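PDB 5B89: cysteine desulfurase from Thermococcus onnurineus, which probably takes sulfur from L-cysteine with the help of pyridoxal 5'-phosphate, passing it to a sulfur carrier and leaving L-alanine. Local coordinates for residues Asp358-Leu363 and Ile368-Gly373; Val347-Pro352 and Gly408-Leu413; Ser166-Lys171 and Glu194-Ile199. One frame throughout, in Å; residues are numbered along the deposited sequence.

Contact 1: residues Asp358-Leu363 and Ile368-Gly373; sequences DVAAIL and IMVRSG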
# COMPACT_ATOMS: atom_id res chain seq x y z
N ASP B 358 14.99 -19.53 -21.19
CA ASP B 358 14.73 -20.89 -21.72
C ASP B 358 15.08 -21.93 -20.64
O ASP B 358 14.38 -22.93 -20.46
CB ASP B 358 15.63 -21.09 -22.92
CG ASP B 358 15.16 -20.37 -24.13
OD1 ASP B 358 13.94 -20.21 -24.33
OD2 ASP B 358 16.03 -19.92 -24.90
N VAL B 359 16.14 -21.70 -19.85
CA VAL B 359 16.41 -22.52 -18.69
C VAL B 359 15.26 -22.56 -17.69
O VAL B 359 14.87 -23.62 -17.12
CB VAL B 359 17.74 -22.10 -17.99
CG1 VAL B 359 17.98 -22.95 -16.78
CG2 VAL B 359 18.89 -22.10 -19.00
N ALA B 360 14.73 -21.36 -17.41
CA ALA B 360 13.64 -21.26 -16.51
C ALA B 360 12.38 -22.00 -16.96
O ALA B 360 11.65 -22.56 -16.12
CB ALA B 360 13.31 -19.78 -16.21
N ALA B 361 12.14 -21.98 -18.26
CA ALA B 361 11.00 -22.71 -18.83
C ALA B 361 11.18 -24.22 -18.73
O ALA B 361 10.23 -24.88 -18.35
CB ALA B 361 10.82 -22.33 -20.28
N ILE B 362 12.42 -24.72 -18.93
CA ILE B 362 12.67 -26.15 -18.72
C ILE B 362 12.45 -26.58 -17.29
O ILE B 362 11.83 -27.58 -16.94
CB ILE B 362 14.02 -26.56 -19.26
CG1 ILE B 362 14.05 -26.45 -20.77
CG2 ILE B 362 14.40 -27.98 -18.83
CD1 ILE B 362 15.43 -26.32 -21.27
N LEU B 363 12.88 -25.71 -16.35
CA LEU B 363 12.67 -25.97 -14.99
C LEU B 363 11.21 -25.99 -14.61
O LEU B 363 10.75 -26.85 -13.85
CB LEU B 363 13.50 -25.01 -14.08
CG LEU B 363 15.03 -25.31 -14.13
CD1 LEU B 363 15.93 -24.18 -13.64
CD2 LEU B 363 15.35 -26.58 -13.34
N ILE B 368 9.68 -26.83 -11.15
CA ILE B 368 10.63 -26.09 -10.34
C ILE B 368 10.54 -24.62 -10.81
O ILE B 368 10.66 -24.26 -11.94
CB ILE B 368 12.06 -26.59 -10.59
CG1 ILE B 368 12.18 -28.08 -10.22
CG2 ILE B 368 13.05 -25.70 -9.81
CD1 ILE B 368 13.48 -28.71 -10.74
N MET B 369 10.28 -23.74 -9.80
CA MET B 369 9.99 -22.32 -9.98
C MET B 369 11.25 -21.53 -9.68
O MET B 369 11.68 -21.49 -8.54
CB MET B 369 8.85 -21.90 -9.05
CG MET B 369 7.58 -22.72 -8.93
SD MET B 369 6.47 -22.82 -10.38
CE MET B 369 7.00 -24.36 -11.21
N VAL B 370 11.77 -20.99 -10.77
CA VAL B 370 12.88 -20.07 -10.66
C VAL B 370 12.58 -18.81 -11.45
O VAL B 370 11.69 -18.74 -12.26
CB VAL B 370 14.22 -20.69 -11.16
CG1 VAL B 370 14.69 -21.83 -10.32
CG2 VAL B 370 14.20 -21.04 -12.63
N ARG B 371 13.39 -17.74 -11.20
CA ARG B 371 13.21 -16.50 -11.97
C ARG B 371 14.40 -16.31 -12.90
O ARG B 371 15.47 -16.85 -12.72
CB ARG B 371 12.99 -15.31 -11.02
CG ARG B 371 12.23 -14.20 -11.77
CD ARG B 371 11.35 -13.31 -10.93
NE ARG B 371 10.09 -13.83 -10.45
CZ ARG B 371 8.86 -13.49 -10.86
NH1 ARG B 371 8.65 -12.68 -11.89
NH2 ARG B 371 7.85 -13.98 -10.21
N SER B 372 14.11 -15.65 -13.99
CA SER B 372 15.11 -15.38 -15.00
C SER B 372 15.04 -13.91 -15.43
O SER B 372 14.02 -13.32 -15.36
CB SER B 372 14.92 -16.33 -16.21
OG SER B 372 13.57 -16.28 -16.66
N GLY B 373 16.18 -13.42 -15.89
CA GLY B 373 16.26 -12.05 -16.35
C GLY B 373 17.24 -11.20 -15.60
O GLY B 373 18.10 -11.68 -15.04
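Leu363 reaches from helix 356-365 to strand 368-373, into which the helix leads straight, and its two methyls divide the work. Leu363 CD1 meets Val370 CG2 at 3.7 Å, and Leu363 CD2 meets Ile368 CD1 at 3.8 Å. In both pairs the side chains lie at a slant to each other, neither parallel nor square. Val370 places CG2 between its backbone N and its carbonyl carbon (chi1 of -65° puts CG1 anti to that carbon). From there Val370 CG2 touches Leu363 and also comes to 3.9 Å from Ala360 CB. One turn earlier than Leu363, Ala360 CB lies 3.5 Å from Ser372 OG. That contact is not a polar one: the hydroxyl is hydrogen-bonded to His357 ND1, just before the segment.

Where helix turns to strand, Ile368 N donates to Leu363 O over 2.9 Å. The N-H points well at the oxygen (159°), but the donor stands above the carbonyl plane. This is the small, C-terminal domain of a fold-type I enzyme, where helices 356-365 and 400-415 cover a face of the four-stranded sheet. On the other side of the strand, Arg371 forms a salt bridge with Asp41 and a hydrogen bond to the carbonyl O of Val67 of the second subunit. The touching groups are mostly hydrocarbon, so shape and exclusion of water hold helix to sheet, with one backbone bond fixing the turn.

Contact 2: residues Val347-Pro352 and Gly408-Leu413; sequences VSFNVP and GVMEEL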
# COMPACT_ATOMS: atom_id res chain seq x y z
N VAL B 347 21.06 -18.18 -5.45
CA VAL B 347 22.11 -18.65 -6.39
C VAL B 347 21.68 -18.29 -7.77
O VAL B 347 20.70 -18.87 -8.35
CB VAL B 347 22.26 -20.17 -6.24
CG1 VAL B 347 23.35 -20.60 -7.23
CG2 VAL B 347 22.65 -20.56 -4.83
N SER B 348 22.34 -17.32 -8.40
CA SER B 348 22.21 -16.96 -9.77
C SER B 348 23.26 -17.73 -10.55
O SER B 348 24.39 -17.94 -10.09
CB SER B 348 22.49 -15.41 -10.02
OG SER B 348 21.31 -14.66 -9.81
N PHE B 349 22.84 -18.17 -11.72
CA PHE B 349 23.66 -18.97 -12.60
C PHE B 349 23.21 -18.81 -14.03
O PHE B 349 22.23 -18.18 -14.32
CB PHE B 349 23.61 -20.46 -12.21
CG PHE B 349 22.24 -21.09 -12.26
CD1 PHE B 349 21.38 -20.94 -11.24
CD2 PHE B 349 21.86 -21.89 -13.32
CE1 PHE B 349 20.14 -21.49 -11.27
CE2 PHE B 349 20.62 -22.45 -13.36
CZ PHE B 349 19.76 -22.26 -12.33
N ASN B 350 24.00 -19.39 -14.92
CA ASN B 350 23.68 -19.42 -16.33
C ASN B 350 24.17 -20.73 -16.94
O ASN B 350 25.09 -21.30 -16.50
CB ASN B 350 24.30 -18.27 -17.13
CG ASN B 350 23.41 -17.06 -17.20
OD1 ASN B 350 22.27 -17.13 -17.53
ND2 ASN B 350 23.97 -15.94 -16.91
N VAL B 351 23.50 -21.14 -17.99
CA VAL B 351 23.90 -22.31 -18.75
C VAL B 351 24.46 -21.82 -20.08
O VAL B 351 23.76 -21.20 -20.81
CB VAL B 351 22.75 -23.29 -19.00
CG1 VAL B 351 23.26 -24.47 -19.82
CG2 VAL B 351 22.17 -23.79 -17.69
N PRO B 352 25.73 -22.08 -20.34
CA PRO B 352 26.38 -21.60 -21.61
C PRO B 352 25.62 -22.09 -22.81
O PRO B 352 25.22 -23.26 -22.84
CB PRO B 352 27.74 -22.21 -21.54
CG PRO B 352 28.02 -22.37 -20.10
CD PRO B 352 26.68 -22.84 -19.52
N GLY B 408 19.37 -32.84 -10.52
CA GLY B 408 19.06 -33.89 -11.49
C GLY B 408 18.46 -33.38 -12.76
O GLY B 408 18.84 -33.77 -13.87
N VAL B 409 17.55 -32.37 -12.65
CA VAL B 409 17.05 -31.75 -13.81
C VAL B 409 18.06 -30.89 -14.59
O VAL B 409 18.15 -30.93 -15.79
CB VAL B 409 15.75 -30.89 -13.52
CG1 VAL B 409 15.25 -30.11 -14.72
CG2 VAL B 409 14.72 -31.73 -12.88
N MET B 410 18.93 -30.17 -13.87
CA MET B 410 20.00 -29.44 -14.47
C MET B 410 21.01 -30.36 -15.22
O MET B 410 21.49 -29.98 -16.28
CB MET B 410 20.77 -28.59 -13.45
CG MET B 410 20.01 -27.37 -12.95
SD MET B 410 19.48 -26.24 -14.20
CE MET B 410 21.00 -25.74 -14.96
N GLU B 411 21.20 -31.53 -14.64
CA GLU B 411 22.13 -32.51 -15.25
C GLU B 411 21.57 -32.99 -16.60
O GLU B 411 22.27 -32.97 -17.58
CB GLU B 411 22.36 -33.62 -14.26
CG GLU B 411 23.31 -34.71 -14.78
CD GLU B 411 23.59 -35.79 -13.77
OE1 GLU B 411 23.61 -35.53 -12.51
OE2 GLU B 411 23.80 -36.96 -14.25
N GLU B 412 20.28 -33.31 -16.63
CA GLU B 412 19.62 -33.71 -17.84
C GLU B 412 19.65 -32.58 -18.86
O GLU B 412 20.03 -32.81 -20.04
CB GLU B 412 18.24 -34.19 -17.46
CG GLU B 412 17.20 -34.59 -18.52
CD GLU B 412 15.93 -35.22 -17.85
OE1 GLU B 412 15.69 -34.96 -16.62
OE2 GLU B 412 15.17 -35.97 -18.52
N LEU B 413 19.41 -31.32 -18.44
CA LEU B 413 19.48 -30.23 -19.33
C LEU B 413 20.82 -30.08 -19.97
O LEU B 413 20.89 -29.87 -21.13
CB LEU B 413 19.06 -28.95 -18.59
CG LEU B 413 18.94 -27.64 -19.30
CD1 LEU B 413 18.21 -26.72 -18.33
CD2 LEU B 413 20.23 -27.01 -19.64
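This is a buried apolar contact between the end of an edge strand, with the loop after it, and the C-terminal helix. It lies in the small, C-terminal domain of a fold-type I enzyme. Strand 346-349 borders the four-stranded sheet within this chain, and helix 400-415 packs over one face of the sheet at this edge. Met410 is the link. Its chain is bent at chi2 and chi3 (-58° and -59°), which folds the terminal methyl round to the strand. Met410 CE lies 3.7 Å from Phe349 CE2 and 3.6 Å from Val351 CG2, bridging two residues on the same side of the segment. The side chains of Met410 and Val351 run alongside each other, pointing opposite ways. Met410 SD is 5.2 Å from the centroid of the Phe349 ring and 64° off its normal, an oblique Met-aromatic contact. One turn on, Leu413 CD2 approaches Val351 CG1 at 4.0 Å.

Other apolar side chains adjoin the touching residues. Phe349 leans on Val390 and Leu327, and Val351 on Val359. The contact rests on dispersion, with a probable small contribution from the sulfur beside the ring; with no polar pair across it, it depends on close fit rather than on bond direction.

Contact 3: residues Ser166-Lys171 and Glu194-Ile199; sequences SDAEKK and EELGKI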
# COMPACT_ATOMS: atom_id res chain seq x y z
N SER B 166 38.03 -0.30 1.95
CA SER B 166 38.98 0.79 1.97
C SER B 166 38.43 1.89 1.08
O SER B 166 38.42 3.00 1.46
CB SER B 166 40.35 0.32 1.50
OG SER B 166 40.90 -0.45 2.51
N ASP B 167 37.95 1.55 -0.10
CA ASP B 167 37.30 2.50 -0.94
C ASP B 167 36.03 3.07 -0.25
O ASP B 167 35.70 4.27 -0.40
CB ASP B 167 36.93 1.88 -2.29
CG ASP B 167 36.50 2.87 -3.27
OD1 ASP B 167 37.27 3.80 -3.60
OD2 ASP B 167 35.32 2.89 -3.76
N ALA B 168 35.27 2.18 0.45
CA ALA B 168 34.09 2.67 1.17
C ALA B 168 34.41 3.79 2.14
O ALA B 168 33.74 4.76 2.24
CB ALA B 168 33.40 1.54 1.89
N GLU B 169 35.53 3.64 2.84
CA GLU B 169 35.89 4.65 3.82
C GLU B 169 36.22 5.94 3.13
O GLU B 169 35.79 7.02 3.57
CB GLU B 169 37.13 4.19 4.53
CG GLU B 169 37.03 3.10 5.52
CD GLU B 169 38.39 2.79 6.17
OE1 GLU B 169 39.38 2.62 5.44
OE2 GLU B 169 38.45 2.73 7.40
N LYS B 170 36.90 5.86 2.02
CA LYS B 170 37.22 7.04 1.28
C LYS B 170 36.02 7.73 0.73
O LYS B 170 35.93 8.90 0.83
CB LYS B 170 38.17 6.73 0.13
CG LYS B 170 39.51 6.33 0.61
CD LYS B 170 40.40 5.70 -0.45
CE LYS B 170 41.75 5.40 0.20
NZ LYS B 170 42.66 4.45 -0.49
N LYS B 171 35.11 6.99 0.15
CA LYS B 171 33.94 7.58 -0.42
C LYS B 171 32.96 8.13 0.59
O LYS B 171 32.35 9.11 0.34
CB LYS B 171 33.22 6.57 -1.29
CG LYS B 171 34.02 6.12 -2.51
CD LYS B 171 33.22 6.37 -3.74
CE LYS B 171 34.08 6.31 -4.99
NZ LYS B 171 34.52 4.93 -5.29
N GLU B 194 27.22 -3.69 9.04
CA GLU B 194 27.58 -3.13 10.31
C GLU B 194 28.80 -2.24 10.17
O GLU B 194 28.84 -1.19 10.69
CB GLU B 194 27.82 -4.23 11.32
CG GLU B 194 26.61 -5.10 11.58
CD GLU B 194 27.00 -6.27 12.44
OE1 GLU B 194 26.69 -7.39 12.04
OE2 GLU B 194 27.67 -6.04 13.46
N GLU B 195 29.76 -2.69 9.40
CA GLU B 195 30.97 -1.91 9.19
C GLU B 195 30.72 -0.66 8.37
O GLU B 195 31.24 0.35 8.70
CB GLU B 195 32.05 -2.75 8.56
CG GLU B 195 33.40 -2.04 8.48
CD GLU B 195 33.94 -1.58 9.85
OE1 GLU B 195 33.77 -2.25 10.86
OE2 GLU B 195 34.53 -0.51 9.88
N LEU B 196 29.91 -0.77 7.33
CA LEU B 196 29.57 0.38 6.53
C LEU B 196 28.81 1.40 7.44
O LEU B 196 29.03 2.62 7.29
CB LEU B 196 28.68 -0.04 5.32
CG LEU B 196 29.44 -0.92 4.31
CD1 LEU B 196 28.45 -1.56 3.37
CD2 LEU B 196 30.33 -0.03 3.50
N GLY B 197 27.91 0.93 8.28
CA GLY B 197 27.18 1.80 9.18
C GLY B 197 28.09 2.48 10.18
O GLY B 197 27.84 3.62 10.53
N LYS B 198 29.03 1.76 10.68
CA LYS B 198 30.07 2.34 11.59
C LYS B 198 30.79 3.43 10.87
O LYS B 198 30.96 4.56 11.42
CB LYS B 198 31.01 1.31 12.15
CG LYS B 198 32.18 1.92 12.95
CD LYS B 198 33.16 0.84 13.38
CE LYS B 198 34.59 1.44 13.76
NZ LYS B 198 34.43 2.51 14.77
N ILE B 199 31.26 3.24 9.67
CA ILE B 199 31.85 4.25 8.86
C ILE B 199 30.99 5.47 8.67
O ILE B 199 31.41 6.63 8.87
CB ILE B 199 32.39 3.75 7.51
CG1 ILE B 199 33.42 2.60 7.71
CG2 ILE B 199 32.98 4.86 6.73
CD1 ILE B 199 33.72 1.79 6.47
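Ile199 lays its CD1 methyl against the aliphatic part of Glu169, 3.7 Å from CG. The two side chains cross at about a right angle. Glu169 has CG anti to its carbonyl carbon (chi1 -74°) and runs on extended, so its methylene carries the contact while the carboxylate runs out to the exposed side. The other branch of Ile199 also helps, with CG2 at 4.1 Å from Glu169 CA. Deeper in, Ala168 CB faces Leu196 CD2 at 3.8 Å. The CB of Leu196 is not aimed at the other helix, and its branched end makes the approach. The backbones come nearest at Glu169 and Ile199, whose CA atoms are 6.5 Å apart; at Ala168 and Leu196 the CA atoms are 7.4 Å apart.

These helices belong to the large domain of a fold-type I pyridoxal-phosphate enzyme. Helix 165-172 leads into strand 177-181, and helix 193-203 leads from it to the parallel neighbour 206-210, as the crossover of a beta-alpha-beta unit. Leu196 also packs on Leu163 and Leu165, and Ile199 on Ile172.

Away from the interface, Lys171 NZ and Asp167 OD2 form a salt bridge of 2.7 Å along one helix, using the syn lone pair of OD2. The same oxygen accepts from Glu156 N. At the exposed side, Glu169 OE2 and Glu195 OE2 stay 5.7 Å apart, and their like charges probably disfavour a closer approach.

Overall arrangement
From the N terminus, contact 3 comes first. It closes a loop of 22 residues through strand 177-181 and joins two helices beside the seven-stranded sheet. The chain later enters strand 346-349, which opens contact 2. Contact 1 lies nested inside that loop: helix 356-365 is joined to strand 368-373 across a two-residue turn. Contact 2 closes when helix 400-415 returns to the strand. Contacts 1 and 2 have centres about 10 Å apart and touch, notably where Val409 packs against Leu363 and Ile368. Together they tie two helices to the four-stranded sheet. Contact 3 is separate, its centre about 37 Å from that of contact 1.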